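Long-range contacts in cytosolic phospholipase A2 delta (Homo sapiens, PDB 5IXC), which hydrolyses the sn-2 ester of glycerophospholipids in a calcium-dependent manner, with a preference for linoleic acid at that position: residues A[26-31]-A[80-85]; A[46-51]-A[68-73]; A[329-334]-A[365-370]; A[335-340]-A[678-683]. All coordinates share one frame; numbering follows the deposited sequence.

Contact 1: A[26-31]-A[80-85]; sequences WQLTVR and FRFLIQ
In the N-terminal C2 domain, residues 26-31 and 80-85 run antiparallel as neighbouring strands of a beta-sheet. Leu28 and Phe82 form a hydrogen-bonded pair: Leu28 N reaches Phe82 O at 3.0 Å, and Phe82 N returns to Leu28 O at 2.9 Å with an N-H...O angle of 172°. Trp26 with Ile84 and Val30 with Phe80 repeat the pattern on either side, while Gln27-Leu83 and Thr29-Arg81 are the non-hydrogen-bonded pairs between them. Alternation sorts the side chains. Trp26, Leu28, Val30, Phe80, Phe82 and Ile84 share one face, where branched and aromatic groups fill the space toward Leu53 and Leu55 of strand 49-55. Here Val30 CG1 touches the edge of the Phe82 ring at CE2, 3.7 Å away, and Leu28 CB rests on Ile84 CG1, also at 3.7 Å. On the other face Thr29 and Arg81 lie side by side, the methyl CG2 of Thr29 3.8 Å from Arg81 CG; the extended arginine thus spends its aliphatic part on the sheet and carries its charge outward. Strand 137-145 bonds to the far edge of 26-31. An apolar face packed on the sheet of strand 49-55 is typical of the C2 beta-sandwich.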
# COMPACT_ATOMS: atom_id res chain seq x y z
N TRP A 26 30.27 7.09 -8.64
CA TRP A 26 31.60 6.90 -8.08
C TRP A 26 31.94 5.41 -8.17
O TRP A 26 31.05 4.56 -8.21
CB TRP A 26 31.63 7.37 -6.63
CG TRP A 26 32.13 8.76 -6.45
CD1 TRP A 26 33.43 9.13 -6.21
CD2 TRP A 26 31.38 9.97 -6.47
NE1 TRP A 26 33.53 10.49 -6.08
CE2 TRP A 26 32.28 11.04 -6.25
CE3 TRP A 26 30.03 10.27 -6.67
CZ2 TRP A 26 31.88 12.37 -6.21
CZ3 TRP A 26 29.62 11.61 -6.64
CH2 TRP A 26 30.55 12.64 -6.41
N GLN A 27 33.22 5.09 -8.22
CA GLN A 27 33.67 3.70 -8.14
C GLN A 27 34.08 3.34 -6.72
O GLN A 27 35.00 3.94 -6.15
CB GLN A 27 34.84 3.45 -9.07
CG GLN A 27 34.95 1.99 -9.47
CD GLN A 27 36.37 1.55 -9.75
OE1 GLN A 27 37.28 1.85 -8.98
NE2 GLN A 27 36.56 0.80 -10.83
N LEU A 28 33.38 2.37 -6.15
CA LEU A 28 33.67 1.88 -4.81
C LEU A 28 34.38 0.57 -4.95
O LEU A 28 33.89 -0.33 -5.61
CB LEU A 28 32.38 1.65 -4.03
CG LEU A 28 32.52 1.07 -2.62
CD1 LEU A 28 33.15 2.07 -1.67
CD2 LEU A 28 31.18 0.62 -2.09
N THR A 29 35.55 0.46 -4.35
CA THR A 29 36.19 -0.85 -4.30
C THR A 29 36.14 -1.28 -2.85
O THR A 29 36.45 -0.50 -1.94
CB THR A 29 37.62 -0.90 -4.93
OG1 THR A 29 38.61 -0.69 -3.93
CG2 THR A 29 37.79 0.14 -6.04
N VAL A 30 35.67 -2.50 -2.62
CA VAL A 30 35.62 -3.03 -1.28
C VAL A 30 36.52 -4.24 -1.29
O VAL A 30 36.37 -5.10 -2.15
CB VAL A 30 34.18 -3.36 -0.79
CG1 VAL A 30 33.14 -2.49 -1.49
CG2 VAL A 30 33.83 -4.82 -0.96
N ARG A 31 37.51 -4.28 -0.39
CA ARG A 31 38.28 -5.51 -0.26
C ARG A 31 38.01 -6.18 1.07
O ARG A 31 38.05 -5.58 2.14
CB ARG A 31 39.77 -5.37 -0.55
CG ARG A 31 40.64 -4.83 0.56
CD ARG A 31 42.10 -5.22 0.37
NE ARG A 31 42.50 -5.26 -1.03
CZ ARG A 31 42.66 -4.19 -1.81
NH1 ARG A 31 42.44 -2.95 -1.33
NH2 ARG A 31 43.02 -4.36 -3.07
N PHE A 80 36.69 -6.10 -4.75
CA PHE A 80 35.60 -6.02 -5.73
C PHE A 80 35.21 -4.58 -6.01
O PHE A 80 35.44 -3.70 -5.18
CB PHE A 80 34.38 -6.79 -5.24
CG PHE A 80 34.67 -8.22 -4.91
CD1 PHE A 80 34.67 -9.19 -5.91
CD2 PHE A 80 34.94 -8.60 -3.61
CE1 PHE A 80 34.94 -10.51 -5.60
CE2 PHE A 80 35.21 -9.93 -3.29
CZ PHE A 80 35.21 -10.88 -4.29
N ARG A 81 34.59 -4.37 -7.17
CA ARG A 81 34.27 -3.03 -7.68
C ARG A 81 32.81 -2.85 -8.07
O ARG A 81 32.26 -3.64 -8.84
CB ARG A 81 35.13 -2.70 -8.88
CG ARG A 81 36.57 -2.39 -8.55
CD ARG A 81 37.46 -2.67 -9.74
NE ARG A 81 38.87 -2.45 -9.46
CZ ARG A 81 39.87 -2.79 -10.28
NH1 ARG A 81 39.61 -3.38 -11.44
NH2 ARG A 81 41.13 -2.55 -9.93
N PHE A 82 32.21 -1.80 -7.53
CA PHE A 82 30.83 -1.43 -7.81
C PHE A 82 30.87 -0.03 -8.36
O PHE A 82 31.81 0.71 -8.09
CB PHE A 82 29.99 -1.36 -6.53
CG PHE A 82 29.95 -2.62 -5.73
CD1 PHE A 82 28.90 -3.53 -5.91
CD2 PHE A 82 30.92 -2.88 -4.78
CE1 PHE A 82 28.86 -4.70 -5.17
CE2 PHE A 82 30.88 -4.04 -4.04
CZ PHE A 82 29.85 -4.96 -4.23
N LEU A 83 29.81 0.34 -9.08
CA LEU A 83 29.49 1.74 -9.35
C LEU A 83 28.38 2.18 -8.40
O LEU A 83 27.40 1.47 -8.20
CB LEU A 83 29.06 1.95 -10.80
CG LEU A 83 30.20 2.13 -11.80
CD1 LEU A 83 29.57 2.30 -13.18
CD2 LEU A 83 31.09 3.33 -11.48
N ILE A 84 28.55 3.36 -7.84
CA ILE A 84 27.70 3.86 -6.79
C ILE A 84 27.16 5.22 -7.20
O ILE A 84 27.91 6.11 -7.56
CB ILE A 84 28.51 4.04 -5.48
CG1 ILE A 84 28.95 2.69 -4.93
CG2 ILE A 84 27.71 4.78 -4.42
CD1 ILE A 84 27.87 1.63 -4.84
N GLN A 85 25.84 5.36 -7.14
CA GLN A 85 25.16 6.61 -7.40
C GLN A 85 24.92 7.28 -6.05
O GLN A 85 24.11 6.83 -5.24
CB GLN A 85 23.85 6.37 -8.16
CG GLN A 85 22.95 7.61 -8.27
CD GLN A 85 23.67 8.81 -8.85
OE1 GLN A 85 24.02 9.76 -8.14
NE2 GLN A 85 23.93 8.75 -10.15

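Contact 2: A[46-51]-A[68-73]; sequences EADPYV and LTDTSH. With BA (barium ion), chain E.
Glu46 and Asp48 meet the 68-73 loop beside a barium ion at the calcium-binding end of the C2 beta-sandwich. Asp48 grips the metal with both carboxylate oxygens, OD1 at 2.9 Å and OD2 at 3.1 Å from the barium, and the carbonyl O of Glu46 adds a ligand at 2.7 Å; Ser45 completes the protein ligands. Asp48 is also predicted to bind calcium, for which barium is probably a stand-in. Aspartate suits the place because its short arm brings a bidentate carboxylate close to the backbone.

The second shell fixes that carboxylate. Asp70 N donates to Asp48 OD2 over 2.9 Å, meeting the oxygen nearly along its C-O axis, so OD2 is shared between metal and amide and the group's rotation is restrained. Asp70 OD1 stands only 3.2 Å from Asp48 OD2, two acceptors with no hydrogen bond between them, and the positive charge of the ion would be expected to ease this crowding of acidic groups. Behind Asp48, its backbone N is held by Asp98, another predicted calcium ligand.

Farther out, backbone bonds tie the loop to the residues leading into strand 49-55 and to its first residue: Thr71 N to Ala47 O at 3.0 Å, and Leu68 N to Pro49 O. Pro49, which has no N-H to offer, lays its ring against the loop instead, CD facing Leu68 CB. The extended chain of Glu46 brings OE2 to 3.2 Å from Ser72 OG; a water accepts from Ala47 N and lies 3.0 Å from the same Ser72 OG.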
# COMPACT_ATOMS: atom_id res chain seq x y z
N GLU A 46 34.92 -27.53 11.60
CA GLU A 46 35.29 -26.12 11.37
C GLU A 46 34.65 -25.59 10.11
O GLU A 46 34.41 -26.35 9.17
CB GLU A 46 36.80 -25.92 11.31
CG GLU A 46 37.32 -25.22 12.54
CD GLU A 46 38.77 -24.81 12.45
OE1 GLU A 46 39.58 -25.62 11.94
OE2 GLU A 46 39.09 -23.69 12.92
N ALA A 47 34.38 -24.30 10.08
CA ALA A 47 33.73 -23.68 8.94
C ALA A 47 34.61 -23.75 7.69
O ALA A 47 35.83 -23.79 7.78
CB ALA A 47 33.36 -22.24 9.25
N ASP A 48 33.95 -23.80 6.54
CA ASP A 48 34.58 -23.63 5.22
C ASP A 48 34.05 -22.35 4.58
O ASP A 48 33.22 -22.41 3.67
CB ASP A 48 34.26 -24.80 4.33
CG ASP A 48 34.53 -26.10 5.00
OD1 ASP A 48 33.58 -26.90 5.11
OD2 ASP A 48 35.68 -26.31 5.45
N PRO A 49 34.53 -21.20 5.05
CA PRO A 49 33.78 -19.98 4.83
C PRO A 49 34.06 -19.24 3.53
O PRO A 49 35.15 -19.34 2.96
CB PRO A 49 34.21 -19.10 6.00
CG PRO A 49 35.59 -19.56 6.31
CD PRO A 49 35.77 -20.95 5.80
N TYR A 50 33.06 -18.49 3.10
CA TYR A 50 33.25 -17.47 2.08
C TYR A 50 32.33 -16.31 2.35
O TYR A 50 31.35 -16.43 3.08
CB TYR A 50 32.99 -18.02 0.69
CG TYR A 50 31.59 -18.53 0.48
CD1 TYR A 50 30.58 -17.69 0.06
CD2 TYR A 50 31.28 -19.87 0.70
CE1 TYR A 50 29.29 -18.17 -0.13
CE2 TYR A 50 30.00 -20.36 0.50
CZ TYR A 50 29.02 -19.51 0.08
OH TYR A 50 27.75 -20.00 -0.11
N VAL A 51 32.64 -15.20 1.71
CA VAL A 51 31.88 -13.97 1.84
C VAL A 51 31.05 -13.72 0.59
O VAL A 51 31.49 -14.02 -0.51
CB VAL A 51 32.80 -12.76 2.10
CG1 VAL A 51 32.01 -11.46 2.20
CG2 VAL A 51 33.58 -12.98 3.37
N LEU A 68 37.31 -20.83 1.61
CA LEU A 68 38.43 -21.42 2.36
C LEU A 68 37.93 -22.62 3.16
O LEU A 68 36.72 -22.78 3.36
CB LEU A 68 39.07 -20.39 3.29
CG LEU A 68 39.98 -19.35 2.61
CD1 LEU A 68 40.33 -18.20 3.54
CD2 LEU A 68 41.26 -20.00 2.10
N THR A 69 38.85 -23.47 3.61
CA THR A 69 38.45 -24.72 4.27
C THR A 69 39.02 -24.85 5.67
O THR A 69 40.16 -24.51 5.92
CB THR A 69 38.83 -25.96 3.44
OG1 THR A 69 40.14 -25.80 2.91
CG2 THR A 69 37.86 -26.15 2.28
N ASP A 70 38.18 -25.33 6.58
CA ASP A 70 38.54 -25.57 7.99
C ASP A 70 39.30 -24.41 8.63
O ASP A 70 40.44 -24.58 9.05
CB ASP A 70 39.34 -26.88 8.12
CG ASP A 70 38.47 -28.11 7.91
OD1 ASP A 70 37.86 -28.23 6.83
OD2 ASP A 70 38.40 -28.95 8.81
N THR A 71 38.65 -23.25 8.68
CA THR A 71 39.22 -22.04 9.33
C THR A 71 38.19 -21.26 10.11
O THR A 71 37.09 -21.00 9.62
CB THR A 71 39.74 -21.01 8.31
OG1 THR A 71 39.93 -21.62 7.03
CG2 THR A 71 41.04 -20.39 8.79
N SER A 72 38.56 -20.86 11.33
CA SER A 72 37.80 -19.87 12.10
C SER A 72 38.37 -18.46 11.93
O SER A 72 37.81 -17.49 12.43
CB SER A 72 37.76 -20.23 13.59
OG SER A 72 37.05 -21.44 13.79
N HIS A 73 39.49 -18.38 11.22
CA HIS A 73 40.19 -17.12 10.94
C HIS A 73 40.61 -17.11 9.47
O HIS A 73 41.80 -17.18 9.16
CB HIS A 73 41.42 -16.98 11.86
CG HIS A 73 42.04 -15.62 11.87
ND1 HIS A 73 42.37 -14.93 10.72
CD2 HIS A 73 42.41 -14.82 12.90
CE1 HIS A 73 42.90 -13.76 11.05
NE2 HIS A 73 42.94 -13.67 12.36
BA BA E . 34.49 -28.39 7.47
O HOH W 1 34.70 -22.13 12.08

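Contact 3: A[329-334]-A[365-370]; sequences IMATGG and SGSTWT. With 7FA (methyl (R)-(6Z,9Z,12Z)-octadeca-6,9,12-trien-1-ylphosphonofluoridate), chain C.
This is a buried active-site contact in the catalytic domain, where the glycine-rich loop after strand 327-331 meets the nucleophile elbow leading into helix 366-374. Ser365, the nucleophile, is bonded through OG to phosphorus P1 of the inhibitor. Ser365 CB lies 4.0 Å from Gly333 CA, and with OG anti to the backbone N (chi1 -161°) the oxygen is carried past the loop to the phosphorus. Phosphonyl oxygen O1 is received by backbone amides: Gly334 N donates over 2.9 Å at 164°, and Gly366 N adds a weak bond at 3.4 Å. Glycine suits this loop twice over. Gly333 lets its CA pack directly against Ser365 CB, and Gly334 has a backbone conformation (phi 132°) suited to glycine.

Two residues on, Ser367 locks helix to loop. Its OG gives its proton to Thr332 O, 2.7 Å away and nearly in line with the C=O bond, and the same OG lies 3.3 Å from the methyl CB of Ala331, a residue small enough to let the helix come this close. Ser365 O accepts from both N and OG1 of Thr368, which steadies the elbow from the helix side. A phosphonate on the serine with its oxygen O1 held by main-chain N-H groups shows an oxyanion hole in use, and implies that the tetrahedral intermediate of ester hydrolysis would probably be stabilised in the same way.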
# COMPACT_ATOMS: atom_id res chain seq x y z
N ILE A 329 -14.86 13.82 5.11
CA ILE A 329 -15.22 12.78 6.07
C ILE A 329 -14.00 11.92 6.31
O ILE A 329 -13.27 11.56 5.38
CB ILE A 329 -16.39 11.90 5.61
CG1 ILE A 329 -17.68 12.71 5.62
CG2 ILE A 329 -16.57 10.69 6.53
CD1 ILE A 329 -18.73 12.12 4.71
N MET A 330 -13.79 11.59 7.57
CA MET A 330 -12.69 10.76 8.01
C MET A 330 -13.30 9.64 8.84
O MET A 330 -14.05 9.91 9.78
CB MET A 330 -11.75 11.60 8.86
CG MET A 330 -10.40 11.01 9.12
SD MET A 330 -9.36 12.31 9.80
CE MET A 330 -9.87 12.35 11.50
N ALA A 331 -12.99 8.40 8.49
CA ALA A 331 -13.59 7.24 9.17
C ALA A 331 -12.58 6.15 9.54
O ALA A 331 -11.65 5.89 8.79
CB ALA A 331 -14.70 6.65 8.31
N THR A 332 -12.78 5.54 10.70
CA THR A 332 -11.92 4.46 11.18
C THR A 332 -12.42 3.13 10.70
O THR A 332 -13.48 3.04 10.08
CB THR A 332 -11.88 4.36 12.73
OG1 THR A 332 -13.15 3.89 13.23
CG2 THR A 332 -11.51 5.67 13.36
N GLY A 333 -11.67 2.08 11.02
CA GLY A 333 -12.10 0.71 10.79
C GLY A 333 -13.03 0.23 11.88
O GLY A 333 -13.53 1.01 12.67
N GLY A 334 -13.23 -1.08 11.91
CA GLY A 334 -14.17 -1.73 12.84
C GLY A 334 -15.13 -2.74 12.22
O GLY A 334 -16.24 -2.95 12.71
N SER A 365 -10.54 0.10 6.33
CA SER A 365 -11.09 -1.23 6.64
C SER A 365 -12.63 -1.37 6.50
O SER A 365 -13.15 -1.21 5.40
CB SER A 365 -10.58 -1.72 8.01
OG SER A 365 -10.73 -3.13 8.08
N GLY A 366 -13.34 -1.67 7.58
CA GLY A 366 -14.80 -1.85 7.50
C GLY A 366 -15.55 -0.70 6.85
O GLY A 366 -16.55 -0.92 6.16
N SER A 367 -15.10 0.53 7.08
CA SER A 367 -15.67 1.72 6.46
C SER A 367 -15.67 1.67 4.93
O SER A 367 -16.55 2.25 4.29
CB SER A 367 -14.90 2.97 6.87
OG SER A 367 -15.33 3.39 8.13
N THR A 368 -14.66 1.03 4.36
CA THR A 368 -14.54 0.96 2.91
C THR A 368 -15.60 0.05 2.30
O THR A 368 -15.91 0.17 1.11
CB THR A 368 -13.16 0.45 2.46
OG1 THR A 368 -12.99 -0.93 2.87
CG2 THR A 368 -12.05 1.34 3.02
N TRP A 369 -16.14 -0.86 3.11
CA TRP A 369 -17.21 -1.74 2.66
C TRP A 369 -18.46 -0.92 2.33
O TRP A 369 -19.05 -1.08 1.27
CB TRP A 369 -17.55 -2.79 3.71
CG TRP A 369 -16.39 -3.63 4.13
CD1 TRP A 369 -15.15 -3.68 3.55
CD2 TRP A 369 -16.37 -4.59 5.19
NE1 TRP A 369 -14.36 -4.59 4.20
CE2 TRP A 369 -15.09 -5.16 5.21
CE3 TRP A 369 -17.30 -5.00 6.14
CZ2 TRP A 369 -14.73 -6.14 6.13
CZ3 TRP A 369 -16.95 -5.96 7.05
CH2 TRP A 369 -15.66 -6.52 7.04
N THR A 370 -18.82 -0.04 3.25
CA THR A 370 -19.87 0.96 3.03
C THR A 370 -19.55 1.81 1.79
O THR A 370 -20.42 2.06 0.97
CB THR A 370 -19.99 1.91 4.24
OG1 THR A 370 -20.27 1.14 5.41
CG2 THR A 370 -21.08 2.93 4.04
C1 7FA C . -11.79 -5.55 8.91
P1 7FA C . -11.09 -3.95 9.41
C2 7FA C . -12.34 -6.35 10.08
O2 7FA C . -9.65 -4.20 10.04
C3 7FA C . -12.69 -7.73 9.53
C4 7FA C . -13.32 -8.70 10.52
C5 7FA C . -13.80 -9.88 9.68
C6 7FA C . -14.22 -11.12 10.43
C7 7FA C . -14.04 -12.28 9.79
C8 7FA C . -14.41 -13.63 10.38
C9 7FA C . -14.36 -14.63 9.25
CM 7FA C . -9.35 -3.74 11.35
C10 7FA C . -13.21 -15.21 8.91
C11 7FA C . -13.16 -16.18 7.76
C12 7FA C . -12.28 -17.37 8.04
C13 7FA C . -11.20 -17.60 7.30
C14 7FA C . -10.33 -18.79 7.60
C15 7FA C . -9.43 -18.56 8.81
C16 7FA C . -9.05 -19.86 9.50
C17 7FA C . -8.15 -20.73 8.61
C18 7FA C . -7.47 -21.82 9.41
O1 7FA C . -11.98 -3.18 10.29

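Contact 4: A[335-340]-A[678-683]; sequences GARAMT and YSLSAP. With 7FA (methyl (R)-(6Z,9Z,12Z)-octadeca-6,9,12-trien-1-ylphosphonofluoridate), chain C.
Arg337 and Tyr678 join the start of helix 335-351 to the loop that follows strand 672-676. From CB, the arginine sets out with CG anti to its own N (chi1 160°), which sends the chain off the helix toward the loop, and CG comes 4.1 Å from Tyr678 O. CD passes Tyr678 O at 3.3 Å and also touches Leu680 CG. The chain then bends at chi3 (16°), bringing NE to 3.4 Å from Leu680 CD1; this methyl sits over one face of the guanidinium, toward its rim, so leucine supplies a flat cation with an apolar cover. The N-H of NE goes to Tyr770 O. At the tip, NH1 donates to Tyr678 O, which lies at the edge of the guanidinium near its plane; the modelled separation is very short and its exact value is doubtful.

The helix belongs to a strand-turn-helix unit of the patatin-like alpha/beta fold, and Gly335, at the turn into the helix, offers N to inhibitor oxygen O1 at 2.9 Å, with a positive phi that favours glycine.

Next along the helix, Ala338 is small enough for the tyrosine ring to lie against the backbone. Its CA stands over the ring face, 4.1 Å from the Tyr678 centroid in a CH-pi contact, while Ala338 CB touches Tyr678 CD2 at 3.6 Å. Beyond the ring, Tyr678 OH is hydrogen-bonded to His345 ND1 farther down the same helix.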
# COMPACT_ATOMS: atom_id res chain seq x y z
N GLY A 335 -14.72 -3.36 11.12
CA GLY A 335 -15.52 -4.40 10.46
C GLY A 335 -16.96 -4.02 10.16
O GLY A 335 -17.23 -2.94 9.63
N ALA A 336 -17.87 -4.92 10.50
CA ALA A 336 -19.30 -4.75 10.27
C ALA A 336 -19.87 -3.58 11.06
O ALA A 336 -20.77 -2.91 10.59
CB ALA A 336 -20.07 -6.02 10.62
N ARG A 337 -19.35 -3.37 12.27
CA ARG A 337 -19.79 -2.26 13.15
C ARG A 337 -19.55 -0.90 12.47
O ARG A 337 -20.43 -0.04 12.45
CB ARG A 337 -19.09 -2.32 14.52
CG ARG A 337 -19.10 -1.00 15.28
CD ARG A 337 -18.40 -1.05 16.63
NE ARG A 337 -17.52 -2.21 16.77
CZ ARG A 337 -16.19 -2.22 16.80
NH1 ARG A 337 -15.47 -1.12 16.75
NH2 ARG A 337 -15.59 -3.37 16.92
N ALA A 338 -18.37 -0.71 11.92
CA ALA A 338 -18.06 0.51 11.19
C ALA A 338 -18.96 0.65 9.97
O ALA A 338 -19.48 1.74 9.70
CB ALA A 338 -16.60 0.51 10.75
N MET A 339 -19.15 -0.45 9.24
CA MET A 339 -19.94 -0.43 8.01
C MET A 339 -21.33 0.10 8.27
O MET A 339 -21.79 1.00 7.58
CB MET A 339 -20.07 -1.83 7.40
CG MET A 339 -20.90 -1.88 6.11
SD MET A 339 -21.00 -3.52 5.37
CE MET A 339 -21.89 -4.42 6.62
N THR A 340 -21.99 -0.47 9.27
CA THR A 340 -23.39 -0.14 9.50
C THR A 340 -23.46 1.25 10.13
O THR A 340 -24.24 2.07 9.70
CB THR A 340 -24.20 -1.21 10.31
OG1 THR A 340 -24.36 -0.82 11.68
CG2 THR A 340 -23.60 -2.59 10.23
N TYR A 678 -15.36 4.53 15.21
CA TYR A 678 -16.17 3.33 15.46
C TYR A 678 -15.57 2.38 16.49
O TYR A 678 -15.99 1.24 16.61
CB TYR A 678 -16.49 2.62 14.15
CG TYR A 678 -17.11 3.56 13.14
CD1 TYR A 678 -18.32 4.14 13.39
CD2 TYR A 678 -16.45 3.89 11.95
CE1 TYR A 678 -18.89 5.01 12.50
CE2 TYR A 678 -17.03 4.76 11.04
CZ TYR A 678 -18.25 5.32 11.34
OH TYR A 678 -18.84 6.20 10.46
N SER A 679 -14.60 2.87 17.25
CA SER A 679 -14.04 2.12 18.37
C SER A 679 -15.05 1.92 19.52
O SER A 679 -15.88 2.78 19.77
CB SER A 679 -12.81 2.85 18.89
OG SER A 679 -12.26 2.15 19.97
N LEU A 680 -14.96 0.79 20.21
CA LEU A 680 -15.83 0.48 21.36
C LEU A 680 -15.16 0.78 22.71
O LEU A 680 -15.82 0.94 23.73
CB LEU A 680 -16.30 -0.97 21.32
CG LEU A 680 -17.28 -1.29 20.19
CD1 LEU A 680 -17.58 -2.78 20.08
CD2 LEU A 680 -18.58 -0.51 20.34
N SER A 681 -13.84 0.80 22.70
CA SER A 681 -13.04 1.34 23.79
C SER A 681 -12.17 2.40 23.12
O SER A 681 -11.98 2.36 21.91
CB SER A 681 -12.18 0.23 24.39
OG SER A 681 -11.42 -0.43 23.38
N ALA A 682 -11.64 3.35 23.87
CA ALA A 682 -10.74 4.36 23.26
C ALA A 682 -11.35 5.12 22.07
O ALA A 682 -10.92 4.94 20.93
CB ALA A 682 -9.43 3.70 22.84
N PRO A 683 -12.34 5.99 22.34
CA PRO A 683 -12.92 6.81 21.27
C PRO A 683 -12.03 7.94 20.74
O PRO A 683 -12.31 8.49 19.67
CB PRO A 683 -14.17 7.39 21.91
CG PRO A 683 -13.94 7.29 23.38
CD PRO A 683 -13.12 6.05 23.58
C1 7FA C . -11.79 -5.55 8.91
P1 7FA C . -11.09 -3.95 9.41
C2 7FA C . -12.34 -6.35 10.08
O2 7FA C . -9.65 -4.20 10.04
C3 7FA C . -12.69 -7.73 9.53
C4 7FA C . -13.32 -8.70 10.52
C5 7FA C . -13.80 -9.88 9.68
C6 7FA C . -14.22 -11.12 10.43
C7 7FA C . -14.04 -12.28 9.79
C8 7FA C . -14.41 -13.63 10.38
C9 7FA C . -14.36 -14.63 9.25
CM 7FA C . -9.35 -3.74 11.35
C10 7FA C . -13.21 -15.21 8.91
C11 7FA C . -13.16 -16.18 7.76
C12 7FA C . -12.28 -17.37 8.04
C13 7FA C . -11.20 -17.60 7.30
C14 7FA C . -10.33 -18.79 7.60
C15 7FA C . -9.43 -18.56 8.81
C16 7FA C . -9.05 -19.86 9.50
C17 7FA C . -8.15 -20.73 8.61
C18 7FA C . -7.47 -21.82 9.41
O1 7FA C . -11.98 -3.18 10.29

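How the contacts relate
Contacts 1 and 2 belong to the N-terminal C2 domain, contacts 3 and 4 to the catalytic domain. Along the chain contact 2 is nested inside the loop closed by contact 1; their centres lie 25 Å apart, one in the body of the sandwich and the other at its metal-binding end. Contacts 3 and 4 follow later, their segments alternating, with centres only 9 Å apart. They share the passage from strand 327-331 into helix 335-351, both touch the inhibitor, and Thr332 OG1 meets Tyr678 N between them. About 56 Å separates the centres of contacts 2 and 3, so membrane docking through calcium and ester hydrolysis occupy distant parts of one chain.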